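Prophage pi2 protein 01, integrase (Lactococcus lactis, PDB 3LYS) is a phage-family integrase that probably binds DNA during prophage integration and recombination, represented here by its helical N-terminal, core-binding domain. Local coordinates at residues L36-L39 with K40-P44; K5-I8 with S9-F12; I24-M27 with T28-Y32; K13-E17 with L18-N22. The protein carries 1 engineered substitution. All blocks are in the same frame, centred on the assembly; numbering follows the deposited sequence.

Contact 1. Residues L36-L39 with K40-P44; sequences LKYL and KTYMP
K40 donates its backbone N to L36 O at 3.0 Å near the end of helix 26-42, and its side chain then runs back across the same leucine. CG lies next to the backbone N (chi1 -66°) and the rest of the chain is extended, which brings CE to 3.8 Å from L36 CD1 as the two side chains pass at a slant. T41 follows with its N bonded to K37 O at 3.1 Å; its hydroxyl OG1 adds a weak second bond to K37 O at 3.4 Å. Y42 N continues the helical pattern to Y38 O, and that oxygen also sits in the plane of the Y42 ring, at its edge, 3.6 Å from Y42 CD2. At M43, a selenomethionine and the first residue to leave helical angles, N still bonds L39 O at 2.9 Å. Its side chain lies alongside that of L39, pointing the same way, with SE 4.1 Å from L39 CD1. Those two side chains pack on I8 of helix 8-19, and L39 also meets F75 and V79 of helix 69-88. Y38 and Y42 both meet the ring of F63 in helix 53-64, and Y42 OH is hydrogen-bonded to H67 NE2.

Contact 2. Residues K5-I8 with S9-F12; sequences KQEI and SEYF
Q6 reaches Y11 and E10 because its CG points opposite the backbone N (chi1 -166°) and the chain continues extended, laying the amide across the first turn of helix 8-19. Y11 CB lies 3.6 Å from Q6 CD, and its first torsion (164°) sets where the ring goes. The Q6 amide stands nearly upright to the tyrosine ring, planes 78° apart, and OE1 comes to the ring edge, 3.8 Å from Y11 CD2. NE2 packs on E10 CG at 3.5 Å; the model gives the amide no hydrogen bond to either residue. The turn is made by the backbone: E7, at the N-cap, accepts Y11 N on its O at 2.9 Å, almost straight, and F12 N bonds I8 O at 3.0 Å. E7 CB touches E10 CB at 3.9 Å. E7 OE1 is 4.5 Å from E10 OE1, so the two carboxylates, if both charged, would probably repel weakly, which the helix N-terminus may partly offset. F12 packs on T35 and S9 on K40, both of helix 26-42. I8 meets I83 of helix 69-88, where Y11 OH is hydrogen-bonded to S82 O, and the backbones of Q6 and I8 bond I48 and V46.

Contact 3. Residues I24-M27 with T28-Y32; sequences IDEM and TYKGY
T28 meets both D25 and I24, one with each branch of its side chain. With OG1 beside the backbone N (chi1 -56°), the hydroxyl donates to D25 OD1 at 3.2 Å, reaching that oxygen on its anti side and 21° out of the carboxylate plane. The methyl CG2 lies on the other branch, 3.6 Å from I24 CG1, where the two side chains cross at about a right angle. I24 also extends its CG2 to Y29 CB at 4.2 Å, near the plane of the tyrosine ring at its edge. I24 precedes the N-cap and Y29 is the fourth residue of the helix, so this apolar pair forms a hydrophobic staple.

What positions D25 is its place at the N-cap. D25 O accepts Y29 N at 3.0 Å, while D25 OD2 makes a weak bond to E26 N at 2.6 Å, so the two carboxylate oxygens serve different groups. E26 O takes K30 N in another weak bond at 3.3 Å. The bend of E26 at chi2 carries OE1 back to K30 CG at 4.2 Å, yet the opposite charges do not meet as a salt bridge. Farther out, the Y29 side chain packs on M16 and E17 of helix 8-19. The acidic D25 and E26 sit at the N-terminal end of the helix, where the helix dipole is favourable to negative charge and would probably stabilise theirs.

Contact 4. Residues K13-E17 with L18-N22; sequences KDWME and LYKKN
At the C-terminal end of helix 8-19, W15 lies against Y19 and K20. W15 has CG opposite its backbone N (chi1 178°), whereas Y19 keeps CG beside the N (chi1 -50°), and their rings come together near parallel, planes at 19°. They are slid so far apart that they barely overlap: the five-membered ring of W15 and the Y19 ring have centroids 5.0 Å apart, and the nearest atoms are W15 CD1 and Y19 CD1 at 3.8 Å. At the far end of the indole, K20 CD approaches W15 CH2 to 4.0 Å, the two side chains lying side by side. W15 O is gripped by two donors, Y19 N at 3.0 Å nearly in line with the carbonyl and L18 N from above its plane, and the same oxygen sits in the plane of the Y19 ring at its edge. M16 O likewise takes K20 N and K21 N, each at 2.8 Å. K13 NZ and E17 OE2 form a salt bridge of 2.8 Å. W15 packs on A81, S82 and C85 of helix 69-88, while K20 packs on Y32 of helix 26-42. K21 N bonds the carbonyl five positions back, closing a six-residue pi-turn, a familiar helix C-terminal motif.

Contacts 2 and 4 follow one another along helix 8-19, and contacts 3 and 1 along helix 26-42. The helices run in opposite directions, so the start of the first faces the end of the second. Contact 2 therefore packs on contact 1, centres about 10 Å apart, with L39 CD2 3.5 Å from F12 CB. Contact 4 meets contact 3, centres about 11 Å apart, where Y29 CE1 comes to 3.4 Å from K21 CA. L36 of contact 1 joins the two zones through its CB, 4.0 Å from M16 SE. Together the four contacts outline a helical hairpin within the core-binding domain.

Contact 1. Residues L36-L39 with K40-P44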
loop_
_atom_site.group_PDB
_atom_site.type_symbol
_atom_site.label_atom_id
_atom_site.label_comp_id
_atom_site.label_asym_id
_atom_site.label_seq_id
_atom_site.Cartn_x
_atom_site.Cartn_y
_atom_site.Cartn_z
ATOM N N LEU A 36 -3.624 -3.834 -5.169
ATOM C CA LEU A 36 -2.694 -4.945 -5.211
ATOM C C LEU A 36 -1.962 -4.896 -6.541
ATOM O O LEU A 36 -0.739 -4.903 -6.591
ATOM C CB LEU A 36 -3.438 -6.274 -5.093
ATOM C CG LEU A 36 -2.663 -7.510 -5.568
ATOM C CD1 LEU A 36 -1.425 -7.712 -4.717
ATOM C CD2 LEU A 36 -3.560 -8.728 -5.506
ATOM N N LYS A 37 -2.730 -4.857 -7.621
ATOM C CA LYS A 37 -2.188 -4.794 -8.977
ATOM C C LYS A 37 -1.174 -3.662 -9.065
ATOM O O LYS A 37 -0.020 -3.868 -9.443
ATOM C CB LYS A 37 -3.337 -4.558 -9.967
ATOM C CG LYS A 37 -2.978 -4.608 -11.449
ATOM C CD LYS A 37 -4.241 -4.534 -12.333
ATOM C CE LYS A 37 -3.888 -4.594 -13.821
ATOM N NZ LYS A 37 -5.084 -4.689 -14.701
ATOM N N TYR A 38 -1.622 -2.461 -8.714
ATOM C CA TYR A 38 -0.757 -1.287 -8.723
ATOM C C TYR A 38 0.541 -1.607 -8.009
ATOM O O TYR A 38 1.628 -1.388 -8.533
ATOM C CB TYR A 38 -1.444 -0.122 -8.009
ATOM C CG TYR A 38 -2.497 0.585 -8.824
ATOM C CD1 TYR A 38 -3.558 1.213 -8.207
ATOM C CD2 TYR A 38 -2.403 0.674 -10.213
ATOM C CE1 TYR A 38 -4.497 1.922 -8.934
ATOM C CE2 TYR A 38 -3.346 1.389 -10.954
ATOM C CZ TYR A 38 -4.392 2.014 -10.288
ATOM O OH TYR A 38 -5.322 2.769 -10.964
ATOM N N LEU A 39 0.409 -2.134 -6.802
ATOM C CA LEU A 39 1.566 -2.488 -6.012
ATOM C C LEU A 39 2.535 -3.372 -6.800
ATOM O O LEU A 39 3.736 -3.143 -6.780
ATOM C CB LEU A 39 1.116 -3.193 -4.734
ATOM C CG LEU A 39 1.834 -2.828 -3.440
ATOM C CD1 LEU A 39 1.858 -1.332 -3.240
ATOM C CD2 LEU A 39 1.130 -3.500 -2.283
ATOM N N LYS A 40 2.023 -4.365 -7.515
ATOM C CA LYS A 40 2.895 -5.254 -8.267
ATOM C C LYS A 40 3.684 -4.520 -9.335
ATOM O O LYS A 40 4.819 -4.884 -9.657
ATOM C CB LYS A 40 2.085 -6.392 -8.900
ATOM C CG LYS A 40 1.452 -7.347 -7.909
ATOM C CD LYS A 40 0.822 -8.514 -8.636
ATOM C CE LYS A 40 0.198 -9.504 -7.665
ATOM N NZ LYS A 40 -0.477 -10.631 -8.374
ATOM N N THR A 41 3.072 -3.478 -9.878
ATOM C CA THR A 41 3.684 -2.660 -10.930
ATOM C C THR A 41 4.735 -1.699 -10.355
ATOM O O THR A 41 5.935 -1.926 -10.483
ATOM C CB THR A 41 2.607 -1.828 -11.661
ATOM O OG1 THR A 41 1.580 -2.701 -12.147
ATOM C CG2 THR A 41 3.215 -1.085 -12.819
ATOM N N TYR A 42 4.267 -0.632 -9.714
ATOM C CA TYR A 42 5.146 0.365 -9.135
ATOM C C TYR A 42 6.160 -0.148 -8.128
ATOM O O TYR A 42 7.235 0.427 -7.977
ATOM C CB TYR A 42 4.312 1.461 -8.508
ATOM C CG TYR A 42 3.551 2.231 -9.537
ATOM C CD1 TYR A 42 4.077 3.386 -10.090
ATOM C CD2 TYR A 42 2.313 1.796 -9.975
ATOM C CE1 TYR A 42 3.388 4.096 -11.047
ATOM C CE2 TYR A 42 1.614 2.496 -10.934
ATOM C CZ TYR A 42 2.155 3.647 -11.465
ATOM O OH TYR A 42 1.463 4.374 -12.398
HETATM N N MSE A 43 5.831 -1.225 -7.432
HETATM C CA MSE A 43 6.746 -1.778 -6.445
HETATM C C MSE A 43 6.932 -3.256 -6.663
HETATM O O MSE A 43 6.330 -4.070 -5.972
HETATM C CB MSE A 43 6.216 -1.548 -5.039
HETATM C CG MSE A 43 6.287 -0.113 -4.591
HETATM SE SE MSE A 43 5.633 0.077 -2.793
HETATM C CE MSE A 43 7.105 -0.714 -1.839
ATOM N N PRO A 44 7.781 -3.625 -7.624
ATOM C CA PRO A 44 8.045 -5.029 -7.935
ATOM C C PRO A 44 8.600 -5.841 -6.767
ATOM O O PRO A 44 7.910 -6.077 -5.771
ATOM C CB PRO A 44 9.027 -4.940 -9.096
ATOM C CG PRO A 44 9.801 -3.723 -8.747
ATOM C CD PRO A 44 8.701 -2.755 -8.369
#

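Contact 2. Residues K5-I8 with S9-F12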
loop_
_atom_site.group_PDB
_atom_site.type_symbol
_atom_site.label_atom_id
_atom_site.label_comp_id
_atom_site.label_asym_id
_atom_site.label_seq_id
_atom_site.Cartn_x
_atom_site.Cartn_y
_atom_site.Cartn_z
ATOM N N LYS A 5 10.046 -10.337 6.718
ATOM C CA LYS A 5 10.750 -10.479 5.449
ATOM C C LYS A 5 9.786 -11.013 4.398
ATOM O O LYS A 5 9.397 -12.182 4.431
ATOM C CB LYS A 5 11.951 -11.429 5.605
ATOM C CG LYS A 5 13.218 -10.774 6.156
ATOM C CD LYS A 5 13.749 -9.704 5.198
ATOM C CE LYS A 5 15.093 -9.138 5.658
ATOM N NZ LYS A 5 16.156 -10.182 5.722
ATOM N N GLN A 6 9.396 -10.149 3.470
ATOM C CA GLN A 6 8.476 -10.546 2.418
ATOM C C GLN A 6 8.293 -9.380 1.429
ATOM O O GLN A 6 8.678 -8.245 1.724
ATOM C CB GLN A 6 7.142 -10.940 3.052
ATOM C CG GLN A 6 6.198 -11.690 2.148
ATOM C CD GLN A 6 4.789 -11.669 2.680
ATOM O OE1 GLN A 6 4.571 -11.431 3.867
ATOM N NE2 GLN A 6 3.821 -11.914 1.808
ATOM N N GLU A 7 7.724 -9.648 0.257
ATOM C CA GLU A 7 7.515 -8.584 -0.717
ATOM C C GLU A 7 6.287 -7.798 -0.351
ATOM O O GLU A 7 5.288 -8.370 0.042
ATOM C CB GLU A 7 7.301 -9.147 -2.106
ATOM C CG GLU A 7 8.409 -10.048 -2.559
ATOM C CD GLU A 7 8.309 -10.375 -4.031
ATOM O OE1 GLU A 7 9.056 -11.284 -4.463
ATOM O OE2 GLU A 7 7.496 -9.721 -4.743
ATOM N N ILE A 8 6.354 -6.483 -0.485
ATOM C CA ILE A 8 5.209 -5.653 -0.172
ATOM C C ILE A 8 3.974 -6.136 -0.927
ATOM O O ILE A 8 2.902 -6.285 -0.339
ATOM C CB ILE A 8 5.485 -4.198 -0.548
ATOM C CG1 ILE A 8 4.234 -3.350 -0.331
ATOM C CG2 ILE A 8 5.956 -4.116 -1.991
ATOM C CD1 ILE A 8 3.892 -3.156 1.109
ATOM N N SER A 9 4.120 -6.381 -2.227
ATOM C CA SER A 9 2.991 -6.828 -3.049
ATOM C C SER A 9 2.400 -8.120 -2.522
ATOM O O SER A 9 1.204 -8.198 -2.237
ATOM C CB SER A 9 3.423 -7.006 -4.516
ATOM O OG SER A 9 4.634 -7.757 -4.639
ATOM N N GLU A 10 3.256 -9.126 -2.374
ATOM C CA GLU A 10 2.846 -10.435 -1.888
ATOM C C GLU A 10 2.078 -10.355 -0.577
ATOM O O GLU A 10 1.001 -10.930 -0.431
ATOM C CB GLU A 10 4.073 -11.310 -1.712
ATOM C CG GLU A 10 3.732 -12.754 -1.547
ATOM C CD GLU A 10 4.962 -13.616 -1.516
ATOM O OE1 GLU A 10 5.749 -13.582 -2.493
ATOM O OE2 GLU A 10 5.146 -14.336 -0.509
ATOM N N TYR A 11 2.657 -9.643 0.377
ATOM C CA TYR A 11 2.040 -9.464 1.669
ATOM C C TYR A 11 0.678 -8.802 1.552
ATOM O O TYR A 11 -0.282 -9.256 2.156
ATOM C CB TYR A 11 2.939 -8.628 2.574
ATOM C CG TYR A 11 2.225 -8.075 3.781
ATOM C CD1 TYR A 11 1.689 -6.788 3.760
ATOM C CD2 TYR A 11 2.015 -8.861 4.915
ATOM C CE1 TYR A 11 0.956 -6.291 4.829
ATOM C CE2 TYR A 11 1.279 -8.381 5.992
ATOM C CZ TYR A 11 0.753 -7.097 5.941
ATOM O OH TYR A 11 0.012 -6.629 6.996
ATOM N N PHE A 12 0.576 -7.727 0.781
ATOM C CA PHE A 12 -0.707 -7.047 0.646
ATOM C C PHE A 12 -1.814 -8.033 0.304
ATOM O O PHE A 12 -2.874 -8.016 0.919
ATOM C CB PHE A 12 -0.623 -5.939 -0.413
ATOM C CG PHE A 12 -1.838 -5.047 -0.458
ATOM C CD1 PHE A 12 -2.886 -5.315 -1.325
ATOM C CD2 PHE A 12 -1.933 -3.935 0.374
ATOM C CE1 PHE A 12 -4.009 -4.489 -1.365
ATOM C CE2 PHE A 12 -3.054 -3.104 0.341
ATOM C CZ PHE A 12 -4.091 -3.382 -0.530
#

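Contact 3. Residues I24-M27 with T28-Y32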
loop_
_atom_site.group_PDB
_atom_site.type_symbol
_atom_site.label_atom_id
_atom_site.label_comp_id
_atom_site.label_asym_id
_atom_site.label_seq_id
_atom_site.Cartn_x
_atom_site.Cartn_y
_atom_site.Cartn_z
ATOM N N ILE A 24 -15.603 -7.287 3.676
ATOM C CA ILE A 24 -16.066 -6.049 3.088
ATOM C C ILE A 24 -16.925 -6.268 1.848
ATOM O O ILE A 24 -16.995 -7.373 1.298
ATOM C CB ILE A 24 -14.859 -5.133 2.749
ATOM C CG1 ILE A 24 -15.347 -3.710 2.446
ATOM C CG2 ILE A 24 -14.069 -5.715 1.580
ATOM C CD1 ILE A 24 -16.096 -3.048 3.600
ATOM N N ASP A 25 -17.598 -5.197 1.436
ATOM C CA ASP A 25 -18.458 -5.196 0.258
ATOM C C ASP A 25 -17.703 -5.745 -0.961
ATOM O O ASP A 25 -16.478 -5.669 -1.020
ATOM C CB ASP A 25 -18.909 -3.764 -0.032
ATOM C CG ASP A 25 -19.730 -3.663 -1.284
ATOM O OD1 ASP A 25 -19.688 -2.600 -1.941
ATOM O OD2 ASP A 25 -20.418 -4.654 -1.604
ATOM N N GLU A 26 -18.429 -6.283 -1.934
ATOM C CA GLU A 26 -17.804 -6.830 -3.135
ATOM C C GLU A 26 -17.216 -5.751 -4.035
ATOM O O GLU A 26 -16.087 -5.865 -4.511
ATOM C CB GLU A 26 -18.819 -7.653 -3.932
ATOM C CG GLU A 26 -18.306 -8.144 -5.280
ATOM C CD GLU A 26 -16.934 -8.792 -5.184
ATOM O OE1 GLU A 26 -15.934 -8.138 -5.565
ATOM O OE2 GLU A 26 -16.857 -9.949 -4.713
HETATM N N MSE A 27 -17.991 -4.704 -4.276
HETATM C CA MSE A 27 -17.532 -3.619 -5.128
HETATM C C MSE A 27 -16.358 -2.912 -4.466
HETATM O O MSE A 27 -15.510 -2.337 -5.142
HETATM C CB MSE A 27 -18.671 -2.622 -5.370
HETATM C CG MSE A 27 -18.522 -1.786 -6.641
HETATM SE SE MSE A 27 -18.175 -2.868 -8.238
HETATM C CE MSE A 27 -19.576 -4.205 -8.086
ATOM N N THR A 28 -16.312 -2.965 -3.140
ATOM C CA THR A 28 -15.247 -2.321 -2.395
ATOM C C THR A 28 -13.974 -3.157 -2.423
ATOM O O THR A 28 -12.867 -2.623 -2.418
ATOM C CB THR A 28 -15.671 -2.081 -0.945
ATOM O OG1 THR A 28 -16.881 -1.316 -0.930
ATOM C CG2 THR A 28 -14.582 -1.331 -0.186
ATOM N N TYR A 29 -14.131 -4.470 -2.460
ATOM C CA TYR A 29 -12.977 -5.346 -2.495
ATOM C C TYR A 29 -12.229 -5.131 -3.804
ATOM O O TYR A 29 -11.018 -5.335 -3.884
ATOM C CB TYR A 29 -13.407 -6.807 -2.384
ATOM C CG TYR A 29 -12.258 -7.781 -2.221
ATOM C CD1 TYR A 29 -11.519 -7.827 -1.043
ATOM C CD2 TYR A 29 -11.932 -8.680 -3.232
ATOM C CE1 TYR A 29 -10.486 -8.749 -0.870
ATOM C CE2 TYR A 29 -10.903 -9.610 -3.069
ATOM C CZ TYR A 29 -10.188 -9.639 -1.885
ATOM O OH TYR A 29 -9.201 -10.581 -1.724
ATOM N N LYS A 30 -12.958 -4.722 -4.834
ATOM C CA LYS A 30 -12.350 -4.480 -6.133
ATOM C C LYS A 30 -11.187 -3.515 -5.955
ATOM O O LYS A 30 -10.142 -3.663 -6.586
ATOM C CB LYS A 30 -13.384 -3.883 -7.091
ATOM C CG LYS A 30 -14.423 -4.872 -7.639
ATOM C CD LYS A 30 -13.786 -5.859 -8.625
ATOM C CE LYS A 30 -14.828 -6.662 -9.407
ATOM N NZ LYS A 30 -15.740 -5.792 -10.217
ATOM N N GLY A 31 -11.382 -2.535 -5.076
ATOM C CA GLY A 31 -10.363 -1.535 -4.818
ATOM C C GLY A 31 -9.057 -2.131 -4.344
ATOM O O GLY A 31 -7.980 -1.759 -4.817
ATOM N N TYR A 32 -9.149 -3.056 -3.399
ATOM C CA TYR A 32 -7.960 -3.699 -2.870
ATOM C C TYR A 32 -7.278 -4.537 -3.944
ATOM O O TYR A 32 -6.052 -4.634 -3.977
ATOM C CB TYR A 32 -8.318 -4.566 -1.658
ATOM C CG TYR A 32 -8.741 -3.764 -0.442
ATOM C CD1 TYR A 32 -9.969 -3.090 -0.411
ATOM C CD2 TYR A 32 -7.902 -3.652 0.669
ATOM C CE1 TYR A 32 -10.347 -2.326 0.696
ATOM C CE2 TYR A 32 -8.271 -2.888 1.775
ATOM C CZ TYR A 32 -9.493 -2.232 1.778
ATOM O OH TYR A 32 -9.866 -1.486 2.866
#

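Contact 4. Residues K13-E17 with L18-N22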
loop_
_atom_site.group_PDB
_atom_site.type_symbol
_atom_site.label_atom_id
_atom_site.label_comp_id
_atom_site.label_asym_id
_atom_site.label_seq_id
_atom_site.Cartn_x
_atom_site.Cartn_y
_atom_site.Cartn_z
ATOM N N LYS A 13 -1.568 -8.898 -0.674
ATOM C CA LYS A 13 -2.564 -9.889 -1.075
ATOM C C LYS A 13 -2.881 -10.759 0.134
ATOM O O LYS A 13 -4.040 -10.924 0.494
ATOM C CB LYS A 13 -2.025 -10.750 -2.217
ATOM C CG LYS A 13 -2.989 -11.807 -2.732
ATOM C CD LYS A 13 -2.427 -12.516 -3.973
ATOM C CE LYS A 13 -3.439 -13.485 -4.585
ATOM N NZ LYS A 13 -3.794 -14.623 -3.684
ATOM N N ASP A 14 -1.835 -11.302 0.752
ATOM C CA ASP A 14 -1.951 -12.153 1.941
ATOM C C ASP A 14 -2.895 -11.475 2.943
ATOM O O ASP A 14 -3.873 -12.068 3.395
ATOM C CB ASP A 14 -0.542 -12.337 2.542
ATOM C CG ASP A 14 -0.466 -13.439 3.592
ATOM O OD1 ASP A 14 -1.304 -13.435 4.516
ATOM O OD2 ASP A 14 0.452 -14.295 3.499
ATOM N N TRP A 15 -2.587 -10.218 3.259
ATOM C CA TRP A 15 -3.352 -9.393 4.192
ATOM C C TRP A 15 -4.817 -9.216 3.785
ATOM O O TRP A 15 -5.729 -9.610 4.521
ATOM C CB TRP A 15 -2.703 -8.007 4.317
ATOM C CG TRP A 15 -3.439 -7.062 5.221
ATOM C CD1 TRP A 15 -3.460 -7.091 6.571
ATOM C CD2 TRP A 15 -4.328 -5.996 4.823
ATOM N NE1 TRP A 15 -4.311 -6.120 7.052
ATOM C CE2 TRP A 15 -4.856 -5.434 5.999
ATOM C CE3 TRP A 15 -4.729 -5.472 3.586
ATOM C CZ2 TRP A 15 -5.765 -4.371 5.984
ATOM C CZ3 TRP A 15 -5.634 -4.413 3.570
ATOM C CH2 TRP A 15 -6.141 -3.876 4.765
HETATM N N MSE A 16 -5.045 -8.627 2.612
HETATM C CA MSE A 16 -6.404 -8.368 2.135
HETATM C C MSE A 16 -7.305 -9.584 2.158
HETATM O O MSE A 16 -8.470 -9.483 2.535
HETATM C CB MSE A 16 -6.364 -7.771 0.721
HETATM C CG MSE A 16 -5.802 -8.685 -0.378
HETATM SE SE MSE A 16 -5.679 -7.831 -2.165
HETATM C CE MSE A 16 -7.544 -7.668 -2.563
ATOM N N GLU A 17 -6.767 -10.731 1.757
ATOM C CA GLU A 17 -7.549 -11.960 1.735
ATOM C C GLU A 17 -7.847 -12.455 3.143
ATOM O O GLU A 17 -8.713 -13.298 3.327
ATOM C CB GLU A 17 -6.826 -13.052 0.943
ATOM C CG GLU A 17 -6.594 -12.689 -0.514
ATOM C CD GLU A 17 -6.011 -13.833 -1.312
ATOM O OE1 GLU A 17 -5.268 -14.649 -0.721
ATOM O OE2 GLU A 17 -6.287 -13.906 -2.529
ATOM N N LEU A 18 -7.141 -11.930 4.138
ATOM C CA LEU A 18 -7.378 -12.338 5.511
ATOM C C LEU A 18 -8.391 -11.473 6.224
ATOM O O LEU A 18 -9.394 -11.966 6.733
ATOM C CB LEU A 18 -6.097 -12.303 6.322
ATOM C CG LEU A 18 -5.242 -13.549 6.267
ATOM C CD1 LEU A 18 -4.012 -13.339 7.116
ATOM C CD2 LEU A 18 -6.033 -14.731 6.770
ATOM N N TYR A 19 -8.127 -10.175 6.254
ATOM C CA TYR A 19 -8.995 -9.254 6.967
ATOM C C TYR A 19 -10.012 -8.499 6.135
ATOM O O TYR A 19 -10.871 -7.818 6.688
ATOM C CB TYR A 19 -8.137 -8.245 7.733
ATOM C CG TYR A 19 -7.046 -8.868 8.582
ATOM C CD1 TYR A 19 -5.959 -9.513 7.994
ATOM C CD2 TYR A 19 -7.097 -8.813 9.973
ATOM C CE1 TYR A 19 -4.944 -10.097 8.772
ATOM C CE2 TYR A 19 -6.087 -9.391 10.768
ATOM C CZ TYR A 19 -5.012 -10.033 10.161
ATOM O OH TYR A 19 -4.013 -10.621 10.919
ATOM N N LYS A 20 -9.936 -8.615 4.816
ATOM C CA LYS A 20 -10.867 -7.873 3.976
ATOM C C LYS A 20 -11.815 -8.731 3.148
ATOM O O LYS A 20 -13.030 -8.512 3.141
ATOM C CB LYS A 20 -10.079 -6.948 3.049
ATOM C CG LYS A 20 -10.428 -5.488 3.220
ATOM C CD LYS A 20 -9.969 -4.955 4.560
ATOM C CE LYS A 20 -10.539 -3.576 4.793
ATOM N NZ LYS A 20 -9.983 -2.968 6.021
ATOM N N LYS A 21 -11.233 -9.702 2.453
ATOM C CA LYS A 21 -11.957 -10.616 1.582
ATOM C C LYS A 21 -13.478 -10.613 1.709
ATOM O O LYS A 21 -14.161 -9.739 1.178
ATOM C CB LYS A 21 -11.455 -12.046 1.780
ATOM C CG LYS A 21 -11.053 -12.749 0.494
ATOM C CD LYS A 21 -12.153 -12.724 -0.568
ATOM C CE LYS A 21 -11.715 -13.467 -1.838
ATOM N NZ LYS A 21 -12.691 -13.335 -2.962
ATOM N N ASN A 22 -14.000 -11.602 2.423
ATOM C CA ASN A 22 -15.433 -11.750 2.592
ATOM C C ASN A 22 -16.045 -10.818 3.613
ATOM O O ASN A 22 -17.257 -10.799 3.806
ATOM C CB ASN A 22 -15.723 -13.182 2.973
ATOM C CG ASN A 22 -15.129 -14.151 1.995
ATOM O OD1 ASN A 22 -15.599 -14.286 0.863
ATOM N ND2 ASN A 22 -14.064 -14.818 2.414
#